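Local coordinates for ribonucleoside-diphosphate reductase, alpha chain (PDB 6DQX), which probably reduces ribonucleoside diphosphates to deoxyribonucleotides as the catalytic subunit of a class Id ribonucleotide reductase, at residues A[26-38]-A[75-87]. Sequence-based numbering, arbitrary orientation.
Sequences TRPDFEWLNEDSR and KFYHYMARGYFSL
Arg27 and Arg82 exchange guanidinium-to-carbonyl bonds while their guanidinium groups stack, with planes 28° apart. The Arg82 chain bends at chi2 and chi3, which brings its guanidinium to the 26-38 segment, where NH1 and NH2 both hold Arg27 O from one face of that carbonyl. The oxygen lies in the guanidinium plane, 2.9 Å from Arg82 NH1. That same NH1 makes a salt bridge to Asp29; Asp29 OD1 accepts on its anti lone pair, its carboxylate plane turned 52° from that of the guanidinium. In return Arg27 NH1 reaches Arg82 O at 2.8 Å, on a lone pair. Two like charges can lie face to face here probably because carboxylates offset them: Asp29 pairs with Arg82, and Glu302 with Arg27 NH2.

Arg82 O belongs to the last turn of helix 72-82, which closes in a Schellman motif at Gly83 before strand 85-87. The last carbonyls of a helix lack the amide partners four residues on that a further turn would supply, and the loop before helix 35-44 brings donors to three of them. Phe30 N, in the type II turn of Pro28 to Glu31, gives Ala81 O a nearly straight bond of 2.9 Å, and a water joins this oxygen to Arg27 NE and Pro28 O. Trp32 NE1 binds Met80 O at 2.8 Å, while Gly83 N approaches that oxygen from the opposite face.

Next to these bonds, the Phe30 ring lies flat against Ala81, whose CA sits over the ring centre, 3.6 Å from the centroid, in a CH-pi contact. With CG anti to the carbonyl carbon (chi1 -61°), Phe30 also directs its CE2-CZ edge at the face of Tyr77, an offset edge-to-face pair with Phe30 CZ 3.6 Å from Tyr77 CZ.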
loop_
_atom_site.group_PDB
_atom_site.type_symbol
_atom_site.label_atom_id
_atom_site.label_comp_id
_atom_site.label_asym_id
_atom_site.label_seq_id
_atom_site.Cartn_x
_atom_site.Cartn_y
_atom_site.Cartn_z
ATOM N N THR A 26 -20.978 7.052 -51.015
ATOM C CA THR A 26 -19.610 6.847 -51.592
ATOM C C THR A 26 -18.644 6.124 -50.635
ATOM O O THR A 26 -18.040 5.124 -51.023
ATOM C CB THR A 26 -18.993 8.174 -52.107
ATOM O OG1 THR A 26 -17.697 7.915 -52.666
ATOM C CG2 THR A 26 -18.886 9.259 -50.996
ATOM N N ARG A 27 -18.494 6.616 -49.399
ATOM C CA ARG A 27 -17.586 5.999 -48.427
ATOM C C ARG A 27 -18.157 4.642 -48.009
ATOM O O ARG A 27 -19.321 4.571 -47.590
ATOM C CB ARG A 27 -17.430 6.919 -47.200
ATOM C CG ARG A 27 -16.517 6.390 -46.119
ATOM C CD ARG A 27 -16.291 7.399 -45.001
ATOM N NE ARG A 27 -17.443 7.535 -44.113
ATOM C CZ ARG A 27 -18.364 8.505 -44.135
ATOM N NH1 ARG A 27 -19.340 8.497 -43.237
ATOM N NH2 ARG A 27 -18.339 9.473 -45.051
ATOM N N PRO A 28 -17.374 3.555 -48.145
ATOM C CA PRO A 28 -17.909 2.261 -47.716
ATOM C C PRO A 28 -18.096 2.186 -46.206
ATOM O O PRO A 28 -17.358 2.853 -45.461
ATOM C CB PRO A 28 -16.825 1.255 -48.110
ATOM C CG PRO A 28 -15.780 2.012 -48.839
ATOM C CD PRO A 28 -15.959 3.464 -48.562
ATOM N N ASP A 29 -19.053 1.356 -45.787
ATOM C CA ASP A 29 -19.192 0.978 -44.383
ATOM C C ASP A 29 -17.864 0.420 -43.878
ATOM O O ASP A 29 -17.201 -0.384 -44.564
ATOM C CB ASP A 29 -20.287 -0.090 -44.162
ATOM C CG ASP A 29 -21.693 0.468 -44.163
ATOM O OD1 ASP A 29 -21.898 1.686 -44.292
ATOM O OD2 ASP A 29 -22.621 -0.338 -43.979
ATOM N N PHE A 30 -17.486 0.845 -42.670
ATOM C CA PHE A 30 -16.270 0.401 -41.986
ATOM C C PHE A 30 -14.986 0.707 -42.734
ATOM O O PHE A 30 -13.985 0.026 -42.553
ATOM C CB PHE A 30 -16.363 -1.065 -41.567
ATOM C CG PHE A 30 -17.478 -1.325 -40.607
ATOM C CD1 PHE A 30 -17.359 -0.938 -39.262
ATOM C CD2 PHE A 30 -18.659 -1.903 -41.037
ATOM C CE1 PHE A 30 -18.403 -1.145 -38.374
ATOM C CE2 PHE A 30 -19.709 -2.112 -40.155
ATOM C CZ PHE A 30 -19.584 -1.729 -38.829
ATOM N N GLU A 31 -14.975 1.796 -43.497
ATOM C CA GLU A 31 -13.731 2.206 -44.152
ATOM C C GLU A 31 -12.615 2.414 -43.144
ATOM O O GLU A 31 -11.456 2.079 -43.411
ATOM C CB GLU A 31 -13.928 3.464 -44.990
ATOM C CG GLU A 31 -12.678 3.867 -45.771
ATOM C CD GLU A 31 -12.867 5.141 -46.543
ATOM O OE1 GLU A 31 -13.139 5.058 -47.752
ATOM O OE2 GLU A 31 -12.739 6.223 -45.938
ATOM N N TRP A 32 -12.972 2.984 -41.990
ATOM C CA TRP A 32 -12.056 3.196 -40.869
ATOM C C TRP A 32 -11.370 1.949 -40.339
ATOM O O TRP A 32 -10.247 2.021 -39.855
ATOM C CB TRP A 32 -12.784 3.898 -39.705
ATOM C CG TRP A 32 -13.894 3.122 -39.034
ATOM C CD1 TRP A 32 -15.216 3.175 -39.331
ATOM C CD2 TRP A 32 -13.779 2.246 -37.909
ATOM N NE1 TRP A 32 -15.925 2.393 -38.493
ATOM C CE2 TRP A 32 -15.074 1.806 -37.596
ATOM C CE3 TRP A 32 -12.712 1.814 -37.119
ATOM C CZ2 TRP A 32 -15.338 0.932 -36.546
ATOM C CZ3 TRP A 32 -12.958 0.930 -36.087
ATOM C CH2 TRP A 32 -14.278 0.498 -35.800
ATOM N N LEU A 33 -12.063 0.827 -40.414
ATOM C CA LEU A 33 -11.580 -0.459 -39.938
ATOM C C LEU A 33 -10.712 -1.095 -41.023
ATOM O O LEU A 33 -11.098 -2.068 -41.664
ATOM C CB LEU A 33 -12.775 -1.337 -39.569
ATOM C CG LEU A 33 -12.536 -2.659 -38.847
ATOM C CD1 LEU A 33 -11.692 -2.452 -37.607
ATOM C CD2 LEU A 33 -13.892 -3.251 -38.466
ATOM N N ASN A 34 -9.553 -0.486 -41.239
ATOM C CA ASN A 34 -8.597 -0.966 -42.231
ATOM C C ASN A 34 -7.651 -1.955 -41.546
ATOM O O ASN A 34 -7.837 -2.289 -40.364
ATOM C CB ASN A 34 -7.862 0.203 -42.887
ATOM C CG ASN A 34 -6.951 0.956 -41.949
ATOM O OD1 ASN A 34 -6.799 0.629 -40.774
ATOM N ND2 ASN A 34 -6.323 1.991 -42.481
ATOM N N GLU A 35 -6.627 -2.408 -42.264
ATOM C CA GLU A 35 -5.764 -3.458 -41.736
ATOM C C GLU A 35 -4.987 -2.966 -40.497
ATOM O O GLU A 35 -4.849 -3.709 -39.530
ATOM C CB GLU A 35 -4.849 -4.008 -42.853
ATOM C CG GLU A 35 -4.128 -5.316 -42.533
ATOM C CD GLU A 35 -5.062 -6.466 -42.192
ATOM O OE1 GLU A 35 -4.757 -7.215 -41.237
ATOM O OE2 GLU A 35 -6.102 -6.631 -42.863
ATOM N N ASP A 36 -4.553 -1.702 -40.503
ATOM C CA ASP A 36 -3.886 -1.100 -39.334
ATOM C C ASP A 36 -4.771 -1.166 -38.086
ATOM O O ASP A 36 -4.336 -1.589 -37.003
ATOM C CB ASP A 36 -3.531 0.369 -39.602
ATOM C CG ASP A 36 -2.419 0.552 -40.651
ATOM O OD1 ASP A 36 -1.760 -0.433 -41.047
ATOM O OD2 ASP A 36 -2.218 1.705 -41.081
ATOM N N SER A 37 -6.026 -0.752 -38.249
ATOM C CA SER A 37 -6.969 -0.745 -37.128
ATOM C C SER A 37 -7.307 -2.151 -36.639
ATOM O O SER A 37 -7.351 -2.394 -35.437
ATOM C CB SER A 37 -8.239 0.035 -37.486
ATOM O OG SER A 37 -7.910 1.401 -37.643
ATOM N N ARG A 38 -7.535 -3.075 -37.560
ATOM C CA ARG A 38 -7.792 -4.458 -37.175
ATOM C C ARG A 38 -6.647 -5.039 -36.372
ATOM O O ARG A 38 -6.884 -5.661 -35.340
ATOM C CB ARG A 38 -8.061 -5.348 -38.397
ATOM C CG ARG A 38 -9.512 -5.340 -38.840
ATOM C CD ARG A 38 -9.814 -6.539 -39.726
ATOM N NE ARG A 38 -9.065 -6.457 -40.964
ATOM C CZ ARG A 38 -9.355 -5.653 -41.990
ATOM N NH1 ARG A 38 -10.406 -4.824 -41.955
ATOM N NH2 ARG A 38 -8.572 -5.676 -43.068
ATOM N N LYS A 75 -29.255 0.672 -35.298
ATOM C CA LYS A 75 -28.921 2.117 -35.312
ATOM C C LYS A 75 -27.500 2.341 -34.843
ATOM O O LYS A 75 -26.720 2.995 -35.524
ATOM C CB LYS A 75 -29.880 2.928 -34.456
ATOM C CG LYS A 75 -31.126 3.380 -35.190
ATOM C CD LYS A 75 -31.918 4.425 -34.409
ATOM C CE LYS A 75 -31.234 5.792 -34.370
ATOM N NZ LYS A 75 -31.302 6.580 -35.643
ATOM N N PHE A 76 -27.160 1.765 -33.682
ATOM C CA PHE A 76 -25.791 1.869 -33.178
ATOM C C PHE A 76 -24.776 1.294 -34.172
ATOM O O PHE A 76 -23.742 1.910 -34.447
ATOM C CB PHE A 76 -25.705 1.175 -31.818
ATOM C CG PHE A 76 -24.358 1.255 -31.176
ATOM C CD1 PHE A 76 -23.413 0.274 -31.414
ATOM C CD2 PHE A 76 -24.070 2.255 -30.253
ATOM C CE1 PHE A 76 -22.165 0.326 -30.810
ATOM C CE2 PHE A 76 -22.834 2.305 -29.631
ATOM C CZ PHE A 76 -21.887 1.333 -29.898
ATOM N N TYR A 77 -25.080 0.122 -34.737
ATOM C CA TYR A 77 -24.199 -0.513 -35.717
ATOM C C TYR A 77 -24.000 0.368 -36.958
ATOM O O TYR A 77 -22.861 0.549 -37.423
ATOM C CB TYR A 77 -24.746 -1.899 -36.105
ATOM C CG TYR A 77 -23.788 -2.738 -36.930
ATOM C CD1 TYR A 77 -22.782 -3.489 -36.317
ATOM C CD2 TYR A 77 -23.890 -2.791 -38.314
ATOM C CE1 TYR A 77 -21.912 -4.265 -37.070
ATOM C CE2 TYR A 77 -23.017 -3.566 -39.076
ATOM C CZ TYR A 77 -22.032 -4.304 -38.439
ATOM O OH TYR A 77 -21.165 -5.080 -39.171
ATOM N N HIS A 78 -25.085 0.973 -37.440
ATOM C CA HIS A 78 -25.021 1.882 -38.589
ATOM C C HIS A 78 -24.086 3.046 -38.340
ATOM O O HIS A 78 -23.208 3.351 -39.159
ATOM C CB HIS A 78 -26.415 2.401 -39.008
ATOM C CG HIS A 78 -26.360 3.423 -40.106
ATOM N ND1 HIS A 78 -25.956 3.115 -41.388
ATOM C CD2 HIS A 78 -26.623 4.753 -40.106
ATOM C CE1 HIS A 78 -25.972 4.212 -42.129
ATOM N NE2 HIS A 78 -26.371 5.219 -41.373
ATOM N N TYR A 79 -24.251 3.700 -37.195
ATOM C CA TYR A 79 -23.374 4.803 -36.877
ATOM C C TYR A 79 -21.913 4.391 -36.711
ATOM O O TYR A 79 -21.000 5.120 -37.185
ATOM C CB TYR A 79 -23.908 5.577 -35.672
ATOM C CG TYR A 79 -25.247 6.255 -35.915
ATOM C CD1 TYR A 79 -25.549 6.882 -37.141
ATOM C CD2 TYR A 79 -26.207 6.306 -34.907
ATOM C CE1 TYR A 79 -26.769 7.521 -37.344
ATOM C CE2 TYR A 79 -27.426 6.936 -35.103
ATOM C CZ TYR A 79 -27.707 7.539 -36.309
ATOM O OH TYR A 79 -28.918 8.175 -36.477
ATOM N N MET A 80 -21.673 3.220 -36.111
ATOM C CA MET A 80 -20.324 2.652 -36.113
ATOM C C MET A 80 -19.797 2.482 -37.528
ATOM O O MET A 80 -18.634 2.849 -37.834
ATOM C CB MET A 80 -20.267 1.309 -35.353
ATOM C CG MET A 80 -20.455 1.419 -33.848
ATOM S SD MET A 80 -19.045 2.151 -32.997
ATOM C CE MET A 80 -17.891 0.782 -33.065
ATOM N N ALA A 81 -20.630 1.879 -38.377
ATOM C CA ALA A 81 -20.294 1.643 -39.799
ATOM C C ALA A 81 -19.906 2.912 -40.562
ATOM O O ALA A 81 -18.976 2.895 -41.362
ATOM C CB ALA A 81 -21.442 0.911 -40.505
ATOM N N ARG A 82 -20.584 4.030 -40.276
ATOM C CA ARG A 82 -20.280 5.296 -40.935
ATOM C C ARG A 82 -19.071 6.038 -40.371
ATOM O O ARG A 82 -18.672 7.055 -40.942
ATOM C CB ARG A 82 -21.505 6.214 -40.923
ATOM C CG ARG A 82 -22.766 5.647 -41.579
ATOM C CD ARG A 82 -22.504 4.924 -42.902
ATOM N NE ARG A 82 -22.011 5.837 -43.908
ATOM C CZ ARG A 82 -21.260 5.518 -44.961
ATOM N NH1 ARG A 82 -20.860 4.261 -45.185
ATOM N NH2 ARG A 82 -20.882 6.483 -45.786
ATOM N N GLY A 83 -18.490 5.548 -39.264
ATOM C CA GLY A 83 -17.299 6.163 -38.686
ATOM C C GLY A 83 -17.623 7.341 -37.758
ATOM O O GLY A 83 -16.764 8.183 -37.521
ATOM N N TYR A 84 -18.849 7.389 -37.229
ATOM C CA TYR A 84 -19.269 8.518 -36.379
ATOM C C TYR A 84 -18.840 8.401 -34.926
ATOM O O TYR A 84 -18.830 9.426 -34.243
ATOM C CB TYR A 84 -20.789 8.669 -36.377
ATOM C CG TYR A 84 -21.436 8.932 -37.724
ATOM C CD1 TYR A 84 -20.700 9.360 -38.830
ATOM C CD2 TYR A 84 -22.799 8.791 -37.868
ATOM C CE1 TYR A 84 -21.312 9.606 -40.042
ATOM C CE2 TYR A 84 -23.428 9.054 -39.081
ATOM C CZ TYR A 84 -22.680 9.455 -40.157
ATOM O OH TYR A 84 -23.308 9.707 -41.368
ATOM N N PHE A 85 -18.577 7.174 -34.457
ATOM C CA PHE A 85 -18.326 6.834 -33.030
ATOM C C PHE A 85 -16.966 6.243 -32.812
ATOM O O PHE A 85 -16.581 5.303 -33.501
ATOM C CB PHE A 85 -19.252 5.704 -32.524
ATOM C CG PHE A 85 -20.692 6.049 -32.428
ATOM C CD1 PHE A 85 -21.152 7.356 -32.476
ATOM C CD2 PHE A 85 -21.618 5.025 -32.233
ATOM C CE1 PHE A 85 -22.494 7.620 -32.383
ATOM C CE2 PHE A 85 -22.965 5.292 -32.128
ATOM C CZ PHE A 85 -23.405 6.600 -32.208
ATOM N N SER A 86 -16.289 6.703 -31.776
ATOM C CA SER A 86 -15.146 5.999 -31.216
ATOM C C SER A 86 -15.576 5.521 -29.833
ATOM O O SER A 86 -16.221 6.258 -29.110
ATOM C CB SER A 86 -13.963 6.958 -31.115
ATOM O OG SER A 86 -12.997 6.515 -30.188
ATOM N N LEU A 87 -15.207 4.289 -29.473
ATOM C CA LEU A 87 -15.511 3.721 -28.163
ATOM C C LEU A 87 -14.227 3.656 -27.368
ATOM O O LEU A 87 -13.133 3.496 -27.942
ATOM C CB LEU A 87 -16.114 2.317 -28.290
ATOM C CG LEU A 87 -17.250 2.149 -29.290
ATOM C CD1 LEU A 87 -17.724 0.719 -29.256
ATOM C CD2 LEU A 87 -18.385 3.107 -28.995
HETATM O O HOH W 1 -17.703 4.622 -43.207
HETATM O O HOH W 2 -24.835 0.673 -42.542
#